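PDB 3QFW: ribulose-1,5-bisphosphate carboxylase/oxygenase large subunit, which probably works as a magnesium-dependent enzyme of the Rubisco family, whose classical members carboxylate ribulose bisphosphate, though its own reaction is not settled. Local coordinates for residues A280-N285 with T317-I322; S296-A301 with L331-Q336; R131-S136 with D337-I342; L228-I233 with H254-G259; P284-R289 with L324-E329. All blocks are in the same frame, centred on the assembly; numbering follows the deposited sequence.

Contact 1. Residues A280-N285 with T317-I322; sequences ATVFPN and TPAGGI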
# COMPACT_ATOMS: atom_id res chain seq x y z
N ALA B 280 17.16 5.68 7.14
CA ALA B 280 17.74 5.48 5.82
C ALA B 280 16.64 5.03 4.88
O ALA B 280 15.64 4.46 5.32
CB ALA B 280 18.88 4.46 5.85
N THR B 281 16.81 5.29 3.60
CA THR B 281 15.77 4.92 2.66
C THR B 281 16.36 4.33 1.38
O THR B 281 17.16 4.97 0.68
CB THR B 281 14.79 6.11 2.41
OG1 THR B 281 13.73 5.67 1.56
CG2 THR B 281 15.51 7.31 1.75
N VAL B 282 15.98 3.07 1.12
CA VAL B 282 16.49 2.31 -0.01
C VAL B 282 15.70 2.65 -1.27
O VAL B 282 14.49 2.81 -1.22
CB VAL B 282 16.41 0.79 0.27
CG1 VAL B 282 16.88 -0.03 -0.93
CG2 VAL B 282 17.20 0.43 1.53
N PHE B 283 16.39 2.77 -2.40
CA PHE B 283 15.75 3.04 -3.68
C PHE B 283 16.67 2.57 -4.80
O PHE B 283 17.91 2.56 -4.64
CB PHE B 283 15.45 4.53 -3.86
CG PHE B 283 16.68 5.42 -3.88
CD1 PHE B 283 17.19 5.90 -5.07
CD2 PHE B 283 17.30 5.78 -2.70
CE1 PHE B 283 18.31 6.72 -5.09
CE2 PHE B 283 18.43 6.60 -2.70
CZ PHE B 283 18.93 7.07 -3.90
N PRO B 284 16.08 2.18 -5.93
CA PRO B 284 16.88 1.72 -7.07
C PRO B 284 17.61 2.88 -7.72
O PRO B 284 17.00 3.90 -8.06
CB PRO B 284 15.83 1.10 -8.01
CG PRO B 284 14.53 1.74 -7.61
CD PRO B 284 14.63 2.03 -6.15
N ASN B 285 18.92 2.73 -7.85
CA ASN B 285 19.77 3.77 -8.43
C ASN B 285 19.42 3.90 -9.91
O ASN B 285 18.84 2.98 -10.49
CB ASN B 285 21.24 3.35 -8.27
CG ASN B 285 22.22 4.46 -8.63
OD1 ASN B 285 22.14 5.57 -8.10
ND2 ASN B 285 23.14 4.16 -9.53
N THR B 317 19.81 5.66 0.29
CA THR B 317 20.55 4.41 0.17
C THR B 317 20.29 3.74 -1.17
O THR B 317 19.43 2.86 -1.28
CB THR B 317 20.18 3.48 1.32
OG1 THR B 317 20.38 4.16 2.56
CG2 THR B 317 20.99 2.20 1.28
N PRO B 318 21.04 4.16 -2.20
CA PRO B 318 20.84 3.68 -3.57
C PRO B 318 21.23 2.22 -3.71
O PRO B 318 22.18 1.78 -3.06
CB PRO B 318 21.81 4.53 -4.41
CG PRO B 318 22.32 5.57 -3.53
CD PRO B 318 22.14 5.14 -2.12
N ALA B 319 20.53 1.52 -4.59
CA ALA B 319 20.78 0.10 -4.82
C ALA B 319 20.66 -0.21 -6.31
O ALA B 319 19.88 0.40 -7.03
CB ALA B 319 19.81 -0.75 -4.03
N GLY B 320 21.47 -1.15 -6.77
CA GLY B 320 21.51 -1.53 -8.17
C GLY B 320 22.82 -2.23 -8.46
O GLY B 320 23.47 -2.72 -7.53
N GLY B 321 23.22 -2.27 -9.73
CA GLY B 321 24.45 -2.92 -10.12
C GLY B 321 25.68 -2.16 -9.65
O GLY B 321 26.55 -1.81 -10.46
N ILE B 322 25.76 -1.92 -8.35
CA ILE B 322 26.83 -1.11 -7.78
C ILE B 322 28.14 -1.89 -7.66
O ILE B 322 28.35 -2.61 -6.69
CB ILE B 322 26.43 -0.54 -6.40
CG1 ILE B 322 25.02 0.04 -6.46
CG2 ILE B 322 27.43 0.51 -5.93
CD1 ILE B 322 24.85 1.08 -7.54
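Phe283 lays one face of its ring over Pro318 CA, a CH-pi contact in which that carbon sits 4.0 Å from the Phe283 ring centroid, displaced toward the rim. The two side chains run alongside each other and point the same way, with Phe283 CZ 3.7 Å from Pro318 CG. The first torsion places CG of Phe283 between the backbone N and the carbonyl carbon (chi1 63°), which turns the ring across the neighbouring strand. Trimmed to an alanine here, the site would probably open a gap beside Pro318 and leave Leu300 and Tyr334 without the ring on which they also pack. The opposite face of the sheet carries Val282 and Thr317, whose CG2 methyls meet at 4.2 Å. Between the two faces, the strands are joined by a parallel ladder: Thr317 N to Thr281 O, Phe283 N to Thr317 O, Ala319 N to Phe283 O and, nearly straight at 174°, Asn285 N to Ala319 O (2.7 Å). Where the strand ends, Asn285 lays its amide beside Pro318, OD1 lying 3.8 Å from Pro318 CB and also bonding to the Tyr334 hydroxyl. Strand 280-284, helix 294-305 and strand 315-319 form a beta-alpha-beta crossover of the TIM barrel. Main-chain bonds thus fix the parallel register, while an aromatic-proline overlap fills the helix-facing side.

Contact 2. Residues S296-A301 with L331-Q336; sequences SCLALA and LRFYGQ. With SO4 (sulfate ion), chain G.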
# COMPACT_ATOMS: atom_id res chain seq x y z
N SER B 296 15.29 12.09 -10.98
CA SER B 296 14.53 11.53 -9.88
C SER B 296 15.42 11.09 -8.74
O SER B 296 15.13 11.35 -7.58
CB SER B 296 13.63 10.37 -10.34
OG SER B 296 12.61 10.85 -11.19
N CYS B 297 16.52 10.40 -9.05
CA CYS B 297 17.43 9.95 -8.00
C CYS B 297 18.01 11.14 -7.23
O CYS B 297 18.11 11.11 -6.00
CB CYS B 297 18.54 9.08 -8.57
SG CYS B 297 17.95 7.48 -9.19
N LEU B 298 18.39 12.19 -7.95
CA LEU B 298 18.95 13.36 -7.27
C LEU B 298 17.89 14.04 -6.39
O LEU B 298 18.16 14.39 -5.25
CB LEU B 298 19.54 14.35 -8.27
CG LEU B 298 20.41 15.44 -7.65
CD1 LEU B 298 21.49 14.83 -6.76
CD2 LEU B 298 21.04 16.34 -8.71
N ALA B 299 16.67 14.17 -6.92
CA ALA B 299 15.58 14.79 -6.17
C ALA B 299 15.24 13.97 -4.92
O ALA B 299 14.94 14.52 -3.87
CB ALA B 299 14.35 14.95 -7.06
N LEU B 300 15.28 12.65 -5.07
CA LEU B 300 15.06 11.73 -3.96
C LEU B 300 16.11 11.93 -2.87
O LEU B 300 15.79 12.05 -1.68
CB LEU B 300 15.05 10.29 -4.48
CG LEU B 300 14.78 9.16 -3.49
CD1 LEU B 300 13.98 9.68 -2.35
CD2 LEU B 300 14.05 7.98 -4.17
N ALA B 301 17.38 11.95 -3.28
CA ALA B 301 18.46 12.23 -2.33
C ALA B 301 18.21 13.54 -1.59
O ALA B 301 18.35 13.61 -0.36
CB ALA B 301 19.80 12.25 -3.07
N LEU B 331 29.58 8.62 -5.89
CA LEU B 331 29.93 9.58 -4.86
C LEU B 331 30.05 10.98 -5.44
O LEU B 331 29.78 11.96 -4.76
CB LEU B 331 31.22 9.17 -4.14
CG LEU B 331 31.08 8.10 -3.05
CD1 LEU B 331 29.67 7.95 -2.53
CD2 LEU B 331 31.61 6.77 -3.50
N ARG B 332 30.43 11.07 -6.72
CA ARG B 332 30.39 12.35 -7.42
C ARG B 332 28.93 12.77 -7.56
O ARG B 332 28.57 13.93 -7.34
CB ARG B 332 31.03 12.25 -8.80
CG ARG B 332 32.56 12.16 -8.76
CD ARG B 332 33.15 11.79 -10.13
NE ARG B 332 34.56 11.39 -10.01
CZ ARG B 332 35.09 10.34 -10.62
NH1 ARG B 332 34.36 9.56 -11.41
NH2 ARG B 332 36.37 10.04 -10.44
N PHE B 333 28.09 11.82 -7.93
CA PHE B 333 26.68 12.10 -8.15
C PHE B 333 25.97 12.54 -6.87
O PHE B 333 25.29 13.57 -6.84
CB PHE B 333 25.96 10.88 -8.72
CG PHE B 333 24.56 11.17 -9.18
CD1 PHE B 333 24.34 11.78 -10.40
CD2 PHE B 333 23.47 10.87 -8.37
CE1 PHE B 333 23.06 12.07 -10.83
CE2 PHE B 333 22.19 11.16 -8.79
CZ PHE B 333 21.97 11.76 -10.01
N TYR B 334 26.13 11.75 -5.82
CA TYR B 334 25.35 11.95 -4.60
C TYR B 334 26.04 12.77 -3.53
O TYR B 334 25.41 13.22 -2.58
CB TYR B 334 24.96 10.59 -4.00
CG TYR B 334 23.92 9.82 -4.79
CD1 TYR B 334 22.60 10.23 -4.81
CD2 TYR B 334 24.26 8.67 -5.49
CE1 TYR B 334 21.63 9.53 -5.52
CE2 TYR B 334 23.30 7.95 -6.22
CZ TYR B 334 21.98 8.39 -6.22
OH TYR B 334 21.01 7.71 -6.92
N GLY B 335 27.35 12.98 -3.67
CA GLY B 335 28.09 13.54 -2.57
C GLY B 335 28.31 12.41 -1.58
O GLY B 335 27.94 11.27 -1.86
N GLN B 336 28.88 12.73 -0.42
CA GLN B 336 29.28 11.70 0.53
C GLN B 336 28.23 11.39 1.60
O GLN B 336 28.41 10.47 2.39
CB GLN B 336 30.62 12.07 1.20
CG GLN B 336 31.79 12.08 0.24
CD GLN B 336 33.06 12.60 0.88
OE1 GLN B 336 33.24 12.52 2.10
NE2 GLN B 336 33.95 13.15 0.07
S SO4 G . 36.68 6.17 -12.01
O1 SO4 G . 36.55 5.34 -10.81
O2 SO4 G . 37.08 5.32 -13.13
O3 SO4 G . 37.68 7.21 -11.80
O4 SO4 G . 35.39 6.81 -12.30
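This is a small, apolar helix-to-helix contact on the outside of the barrel, between helix 294-305 and the C-terminal end of helix 327-334, with 224 Å² buried. Two consecutive aromatic residues, Phe333 and Tyr334, reach across it to Cys297, Leu298 and Ala301. Phe333 has CG anti to its backbone nitrogen (chi1 -171°), which extends the ring toward helix 294-305; obliquely to that ring, Phe333 CZ comes to 4.0 Å from Leu298 CB and Phe333 CE2 to 4.2 Å from Cys297 CB. Tyr334 takes a different rotation, with CG anti to the carbonyl carbon, and turns an edge of its ring to the same helix. Ala301 CB lies 3.9 Å from Tyr334 CD1, and the carbonyl oxygen of Cys297 lies in the plane of the ring near CE1. Farther out, the phenol oxygen presses on cysteine, with Tyr334 OH 3.3 Å from Cys297 CB. That hydroxyl finds its polar partner elsewhere, in Asn285 OD1. The two aromatic rings also brace each other, since Phe333 CD2 sits over the centre of the Tyr334 ring. Directly after Tyr334 the helix ends at Gly335, which has a positive phi of 77°. On the far side Arg332, extended from CG to NE, holds a sulfate through NH1, 3.1 Å from its O4; this ion probably came from the crystallisation liquor. Helices that follow the adjacent strands 280-284 and 315-319 and lean together over them in this way are the outer layer of a TIM barrel.

Contact 3. Residues R131-S136 with D337-I342; sequences RALTAS and DVMLLI. With SO4 (sulfate ion), chain H.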
# COMPACT_ATOMS: atom_id res chain seq x y z
N ARG B 131 32.98 10.26 5.51
CA ARG B 131 32.96 9.43 4.32
C ARG B 131 31.54 8.94 4.05
O ARG B 131 30.70 8.93 4.94
CB ARG B 131 33.87 8.22 4.50
CG ARG B 131 33.44 7.30 5.63
CD ARG B 131 34.22 6.00 5.62
NE ARG B 131 33.94 5.14 6.76
CZ ARG B 131 32.91 4.30 6.83
NH1 ARG B 131 32.05 4.22 5.82
NH2 ARG B 131 32.73 3.54 7.91
N ALA B 132 31.30 8.52 2.81
CA ALA B 132 30.05 7.84 2.47
C ALA B 132 30.00 6.52 3.22
O ALA B 132 31.01 6.02 3.70
CB ALA B 132 29.95 7.61 0.96
N LEU B 133 28.81 5.94 3.33
CA LEU B 133 28.67 4.66 4.00
C LEU B 133 28.43 3.53 3.01
O LEU B 133 28.20 3.76 1.82
CB LEU B 133 27.56 4.71 5.06
CG LEU B 133 27.90 5.46 6.35
CD1 LEU B 133 28.03 6.97 6.13
CD2 LEU B 133 26.87 5.16 7.41
N THR B 134 28.51 2.30 3.51
CA THR B 134 28.33 1.11 2.68
C THR B 134 27.31 0.16 3.30
O THR B 134 27.19 0.06 4.52
CB THR B 134 29.66 0.35 2.50
OG1 THR B 134 30.05 -0.25 3.74
CG2 THR B 134 30.78 1.29 2.03
N ALA B 135 26.57 -0.54 2.44
CA ALA B 135 25.64 -1.56 2.91
C ALA B 135 25.65 -2.75 1.98
O ALA B 135 26.01 -2.62 0.80
CB ALA B 135 24.22 -0.99 3.01
N SER B 136 25.25 -3.90 2.49
CA SER B 136 24.98 -5.07 1.66
C SER B 136 23.74 -5.80 2.15
O SER B 136 23.31 -5.62 3.30
CB SER B 136 26.16 -6.03 1.66
OG SER B 136 26.05 -6.96 0.60
N ASP B 337 27.16 12.17 1.62
CA ASP B 337 26.04 11.91 2.52
C ASP B 337 25.08 10.90 1.89
O ASP B 337 23.95 11.22 1.51
CB ASP B 337 25.30 13.21 2.87
CG ASP B 337 26.05 14.06 3.89
OD1 ASP B 337 26.95 13.53 4.58
OD2 ASP B 337 25.72 15.26 4.00
N VAL B 338 25.55 9.66 1.79
CA VAL B 338 24.87 8.61 1.05
C VAL B 338 25.39 7.27 1.56
O VAL B 338 26.53 7.18 2.03
CB VAL B 338 25.18 8.73 -0.46
CG1 VAL B 338 26.66 8.46 -0.73
CG2 VAL B 338 24.30 7.79 -1.28
N MET B 339 24.55 6.25 1.50
CA MET B 339 24.99 4.89 1.81
C MET B 339 24.82 4.00 0.57
O MET B 339 23.69 3.72 0.15
CB MET B 339 24.21 4.32 3.00
CG MET B 339 24.68 2.94 3.50
SD MET B 339 24.09 2.53 5.16
CE MET B 339 22.30 2.72 4.95
N LEU B 340 25.93 3.57 -0.02
CA LEU B 340 25.88 2.74 -1.22
C LEU B 340 25.57 1.29 -0.90
O LEU B 340 26.29 0.62 -0.16
CB LEU B 340 27.20 2.84 -2.01
CG LEU B 340 27.67 4.25 -2.39
CD1 LEU B 340 29.01 4.18 -3.11
CD2 LEU B 340 26.65 4.99 -3.24
N LEU B 341 24.48 0.78 -1.46
CA LEU B 341 24.13 -0.62 -1.23
C LEU B 341 24.69 -1.48 -2.35
O LEU B 341 24.31 -1.31 -3.51
CB LEU B 341 22.61 -0.77 -1.14
CG LEU B 341 22.04 -2.17 -0.88
CD1 LEU B 341 22.47 -2.65 0.48
CD2 LEU B 341 20.51 -2.12 -0.98
N ILE B 342 25.62 -2.37 -2.03
CA ILE B 342 25.97 -3.42 -2.97
C ILE B 342 25.48 -4.78 -2.47
O ILE B 342 24.51 -5.33 -2.99
CB ILE B 342 27.47 -3.51 -3.23
CG1 ILE B 342 27.74 -4.50 -4.37
CG2 ILE B 342 28.20 -3.94 -1.97
CD1 ILE B 342 26.60 -4.57 -5.40
S SO4 H . 35.95 9.11 8.22
O1 SO4 H . 36.75 8.22 7.37
O2 SO4 H . 35.25 8.30 9.22
O3 SO4 H . 34.99 9.86 7.41
O4 SO4 H . 36.84 10.05 8.88
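Leu133 N donates to Val338 O at 2.9 Å, an almost straight bond of 174° whose donor lies in the carbonyl plane. It opens a parallel ladder that continues with Leu340 N to Leu133 O, Ala135 N to Leu340 O and Ile342 N to Ala135 O. The second of these four differs in approach, its N-H arriving from above the plane of the Leu133 carbonyl. Leu133, Ala135, Met339 and Leu341 share one face of the sheet. Met339 has CG anti to its backbone nitrogen (chi1 -175°), and this methylene settles between Leu133 CB at 3.7 Å and Ala135 CB at 4.0 Å before the chain bends at chi3. Packing is tightest where Leu341 CD1 touches Ala135 CB at 3.5 Å, closer than usual for two carbons. Thr134 and Leu340 occupy the other face, covered by helices 353-366 and 327-334. Just before the strand, Ala132 CB meets Val338 CG1 at 3.8 Å. Arg131 turns its guanidinium back, NH1 bonding to Ala132 O and NH2 forming a salt bridge with Asp161, while its backbone N holds a sulfate together with the N-H groups of Ser130 and Gln129. Strands 133-138 and 339-341 are the first and last of the barrel, so the seam between them is closed by main-chain bonds and sealed by close-fitting aliphatic groups.

Contact 4. Residues L228-I233 with H254-G259; sequences LVAPMI and HPAMAG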
# COMPACT_ATOMS: atom_id res chain seq x y z
N LEU B 228 14.71 -3.23 9.28
CA LEU B 228 14.29 -2.95 7.92
C LEU B 228 12.77 -3.08 7.86
O LEU B 228 12.20 -4.02 8.41
CB LEU B 228 14.92 -3.94 6.94
CG LEU B 228 14.65 -3.71 5.46
CD1 LEU B 228 15.30 -2.39 5.02
CD2 LEU B 228 15.18 -4.87 4.63
N VAL B 229 12.11 -2.14 7.20
CA VAL B 229 10.64 -2.20 7.08
C VAL B 229 10.24 -1.65 5.73
O VAL B 229 10.78 -0.64 5.29
CB VAL B 229 9.95 -1.34 8.15
CG1 VAL B 229 8.45 -1.66 8.21
CG2 VAL B 229 10.60 -1.55 9.52
N ALA B 230 9.27 -2.30 5.09
CA ALA B 230 8.68 -1.77 3.86
C ALA B 230 7.35 -1.11 4.20
O ALA B 230 6.34 -1.80 4.36
CB ALA B 230 8.48 -2.89 2.86
N PRO B 231 7.35 0.23 4.32
CA PRO B 231 6.15 0.94 4.81
C PRO B 231 4.91 0.66 3.96
O PRO B 231 3.81 0.57 4.51
CB PRO B 231 6.55 2.42 4.73
CG PRO B 231 8.09 2.40 4.81
CD PRO B 231 8.48 1.15 4.08
N MET B 232 5.09 0.48 2.65
CA MET B 232 3.93 0.33 1.78
C MET B 232 3.37 -1.08 1.83
O MET B 232 2.24 -1.32 1.41
CB MET B 232 4.25 0.80 0.35
CG MET B 232 4.74 2.28 0.28
SD MET B 232 3.56 3.51 0.89
CE MET B 232 3.27 2.96 2.54
N ILE B 233 4.14 -2.00 2.39
CA ILE B 233 3.63 -3.33 2.68
C ILE B 233 2.82 -3.33 3.97
O ILE B 233 1.67 -3.77 3.98
CB ILE B 233 4.75 -4.37 2.81
CG1 ILE B 233 5.41 -4.57 1.46
CG2 ILE B 233 4.17 -5.70 3.32
CD1 ILE B 233 6.58 -5.50 1.51
N HIS B 254 12.40 0.27 3.15
CA HIS B 254 12.51 -0.39 1.85
C HIS B 254 11.29 -0.04 0.98
O HIS B 254 10.18 0.12 1.50
CB HIS B 254 12.56 -1.91 2.03
CG HIS B 254 12.86 -2.66 0.77
ND1 HIS B 254 11.87 -3.09 -0.09
CD2 HIS B 254 14.04 -3.04 0.21
CE1 HIS B 254 12.43 -3.70 -1.12
NE2 HIS B 254 13.74 -3.69 -0.96
N PRO B 255 11.49 0.07 -0.34
CA PRO B 255 10.40 0.59 -1.18
C PRO B 255 9.44 -0.47 -1.75
O PRO B 255 8.69 -0.14 -2.66
CB PRO B 255 11.16 1.26 -2.32
CG PRO B 255 12.38 0.39 -2.49
CD PRO B 255 12.77 0.00 -1.07
N ALA B 256 9.45 -1.70 -1.24
CA ALA B 256 8.55 -2.73 -1.75
C ALA B 256 7.10 -2.21 -1.82
O ALA B 256 6.60 -1.66 -0.85
CB ALA B 256 8.62 -3.97 -0.89
N MET B 257 6.47 -2.38 -2.99
CA MET B 257 5.08 -1.95 -3.26
C MET B 257 4.86 -0.43 -3.36
O MET B 257 3.73 0.04 -3.35
CB MET B 257 4.07 -2.59 -2.29
CG MET B 257 3.63 -4.02 -2.68
SD MET B 257 2.57 -4.14 -4.16
CE MET B 257 1.14 -3.26 -3.56
N ALA B 258 5.95 0.33 -3.47
CA ALA B 258 5.83 1.78 -3.58
C ALA B 258 5.37 2.21 -4.97
O ALA B 258 4.99 3.36 -5.17
CB ALA B 258 7.16 2.46 -3.21
N GLY B 259 5.41 1.30 -5.93
CA GLY B 259 5.06 1.64 -7.29
C GLY B 259 3.63 1.30 -7.65
O GLY B 259 3.16 1.59 -8.76
O HOH W 1 7.47 0.27 1.05
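His254 N donates to Val229 O at 2.8 Å, the one direct hydrogen bond between 228-233 and 254-259, and carries the strand pairing one residue beyond the end of strand 250-253. Farther along, a single water accepts from Met232 N at 2.9 Å and donates to the carbonyl oxygens of His254 and Ala256, thereby satisfying a backbone N-H in the first turn of helix 231-234, whose N-cap position is Ala230. Ala230 CA makes the one CA-H...O contact, 3.4 Å from His254 O, and Pro231 CD packs against the same oxygen.

Apolar contacts gather round Ala256. Its methyl group touches Ile233 CD1 at 3.5 Å and Ala230 CB at 3.9 Å. Ile233 reaches it through an extended second torsion (chi2 176°) that sends CD1 out to the alanine. Alongside, Met232 CB meets Met257 CB at 4.3 Å, whereas the thioether ends of both methionines lead away.

The flat group here is the imidazole of His254. Its ND1 accepts from Ala256 N at 3.0 Å, a donor tilted from the ring plane, and this bond fixes how the ring is turned. Pro255 CD lies over one face, and His167 stacks on the ring as well.

Pro255 to Ala258 form a type II turn, and Met257 makes backbone hydrogen bonds to the second subunit, whose Asn85 and Asn90 pack nearby. Loops following adjacent strands at the C-terminal mouth of a TIM barrel, met there by a partner subunit, are the setting in which Rubisco relatives build their active sites.

Contact 5. Residues P284-R289 with L324-E329; sequences PNYGGR and LQRVNE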
# COMPACT_ATOMS: atom_id res chain seq x y z
N PRO B 284 16.08 2.18 -5.93
CA PRO B 284 16.88 1.72 -7.07
C PRO B 284 17.61 2.88 -7.72
O PRO B 284 17.00 3.90 -8.06
CB PRO B 284 15.83 1.10 -8.01
CG PRO B 284 14.53 1.74 -7.61
CD PRO B 284 14.63 2.03 -6.15
N ASN B 285 18.92 2.73 -7.85
CA ASN B 285 19.77 3.77 -8.43
C ASN B 285 19.42 3.90 -9.91
O ASN B 285 18.84 2.98 -10.49
CB ASN B 285 21.24 3.35 -8.27
CG ASN B 285 22.22 4.46 -8.63
OD1 ASN B 285 22.14 5.57 -8.10
ND2 ASN B 285 23.14 4.16 -9.53
N TYR B 286 19.73 5.04 -10.51
CA TYR B 286 19.59 5.17 -11.95
C TYR B 286 20.55 4.17 -12.57
O TYR B 286 21.53 3.78 -11.95
CB TYR B 286 19.93 6.58 -12.41
CG TYR B 286 21.35 6.98 -12.11
CD1 TYR B 286 21.70 7.48 -10.86
CD2 TYR B 286 22.34 6.87 -13.07
CE1 TYR B 286 22.99 7.85 -10.57
CE2 TYR B 286 23.65 7.24 -12.80
CZ TYR B 286 23.97 7.73 -11.55
OH TYR B 286 25.26 8.10 -11.26
N GLY B 287 20.26 3.74 -13.79
CA GLY B 287 21.15 2.83 -14.50
C GLY B 287 21.24 1.43 -13.90
O GLY B 287 21.98 0.59 -14.40
N GLY B 288 20.50 1.20 -12.82
CA GLY B 288 20.39 -0.13 -12.25
C GLY B 288 19.36 -0.92 -13.04
O GLY B 288 19.11 -0.63 -14.21
N ARG B 289 18.75 -1.92 -12.40
CA ARG B 289 17.74 -2.75 -13.06
C ARG B 289 16.44 -2.00 -13.30
O ARG B 289 15.61 -2.41 -14.12
CB ARG B 289 17.43 -4.00 -12.22
CG ARG B 289 18.59 -4.97 -12.08
CD ARG B 289 18.10 -6.30 -11.52
NE ARG B 289 17.38 -6.14 -10.27
CZ ARG B 289 17.96 -6.09 -9.08
NH1 ARG B 289 19.28 -6.18 -8.98
NH2 ARG B 289 17.23 -5.94 -7.98
N LEU B 324 32.62 -2.12 -8.06
CA LEU B 324 33.79 -1.33 -7.71
C LEU B 324 34.02 -0.20 -8.70
O LEU B 324 34.61 0.83 -8.36
CB LEU B 324 35.03 -2.23 -7.63
CG LEU B 324 35.66 -2.35 -6.24
CD1 LEU B 324 36.25 -1.03 -5.80
CD2 LEU B 324 34.64 -2.85 -5.22
N GLN B 325 33.56 -0.41 -9.93
CA GLN B 325 33.75 0.57 -11.00
C GLN B 325 32.78 1.75 -10.92
O GLN B 325 32.99 2.77 -11.57
CB GLN B 325 33.60 -0.09 -12.38
CG GLN B 325 32.15 -0.18 -12.87
CD GLN B 325 32.05 -0.27 -14.38
OE1 GLN B 325 31.07 0.18 -14.98
NE2 GLN B 325 33.07 -0.85 -15.02
N ARG B 326 31.72 1.60 -10.13
CA ARG B 326 30.67 2.62 -10.07
C ARG B 326 30.86 3.58 -8.90
O ARG B 326 30.27 4.66 -8.88
CB ARG B 326 29.28 1.99 -9.95
CG ARG B 326 28.89 1.01 -11.05
CD ARG B 326 28.48 1.71 -12.35
NE ARG B 326 27.58 2.84 -12.13
CZ ARG B 326 26.25 2.76 -12.14
NH1 ARG B 326 25.64 1.60 -12.34
NH2 ARG B 326 25.52 3.86 -11.94
N VAL B 327 31.67 3.18 -7.92
CA VAL B 327 31.79 3.92 -6.67
C VAL B 327 32.12 5.43 -6.82
O VAL B 327 31.42 6.26 -6.25
CB VAL B 327 32.80 3.25 -5.71
CG1 VAL B 327 33.28 4.24 -4.66
CG2 VAL B 327 32.17 2.03 -5.06
N ASN B 328 33.15 5.78 -7.57
CA ASN B 328 33.47 7.20 -7.71
C ASN B 328 32.36 8.00 -8.41
O ASN B 328 32.00 9.09 -7.96
CB ASN B 328 34.83 7.41 -8.39
CG ASN B 328 35.98 6.95 -7.53
OD1 ASN B 328 35.83 6.76 -6.32
ND2 ASN B 328 37.15 6.76 -8.14
N GLU B 329 31.84 7.45 -9.50
CA GLU B 329 30.66 8.01 -10.16
C GLU B 329 29.56 8.35 -9.15
O GLU B 329 29.05 9.47 -9.10
CB GLU B 329 30.11 7.05 -11.22
CG GLU B 329 28.74 7.48 -11.81
CD GLU B 329 27.95 6.33 -12.44
OE1 GLU B 329 28.50 5.22 -12.59
OE2 GLU B 329 26.76 6.54 -12.78
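The type II turn from Asn285 to Gly288 carries Tyr286 out to meet Glu329, near the start of helix 327-334. The phenol donates from Tyr286 OH to Glu329 OE2 at 2.6 Å, reaching the oxygen on its anti side and somewhat out of the carboxylate plane. Ring and carboxylate are turned 61° apart, so the two flat groups meet steeply. Tyr286 gets there from the crowded position between backbone N and carbonyl carbon (chi1 62°).

Arg326, three residues earlier in the chain than Glu329, grips the same carboxylate side-on. Arg326 NE bonds to Glu329 OE1 at 2.6 Å and Arg326 NH2 to Glu329 OE2 at 3.1 Å, both within one salt bridge. OE2 therefore accepts from both the phenol and the guanidinium, which come from the same face of its plane. The two donors would be expected to stabilise the carboxylate as an anion. With the carboxylate of Glu329 cut back to an alanine, the Arg326 charge would probably be left without its mate and free to swing, and the Tyr286 hydroxyl would lose this acceptor.

In barrel terms, the loop after strand 280-284 here meets the start of the helix that follows the next strand, 315-319. The bends of Arg326 at chi2 and chi3 bring NH2 to 4.0 Å from Tyr286 CE2, and the Tyr286 carbonyl oxygen lies at the edge of the guanidinium, in its plane. Phe333 meets the Tyr286 ring at about 45°. At the beginning of the 284-289 segment, Pro284 packs on Ile93 of the second subunit.

Followed from the N terminus, the chain first lays down 131-136, the opening strand of the barrel, whose partner 337-342 arrives some 200 residues later; contact 3 thus closes the longest loop and encloses all the others. Contact 4 closes early, joining the ends of strands 226-229 and 250-253 and what follows them, and is complete before contact 1 begins. Contacts 1 and 5 both set out from the end of strand 280-284, sharing Pro284 and Asn285, and finish at strand 315-319 and the start of helix 327-334. Contact 2 crosses both, linking helix 294-305 to the end of helix 327-334. Contacts 1, 4 and 5 also touch the second subunit.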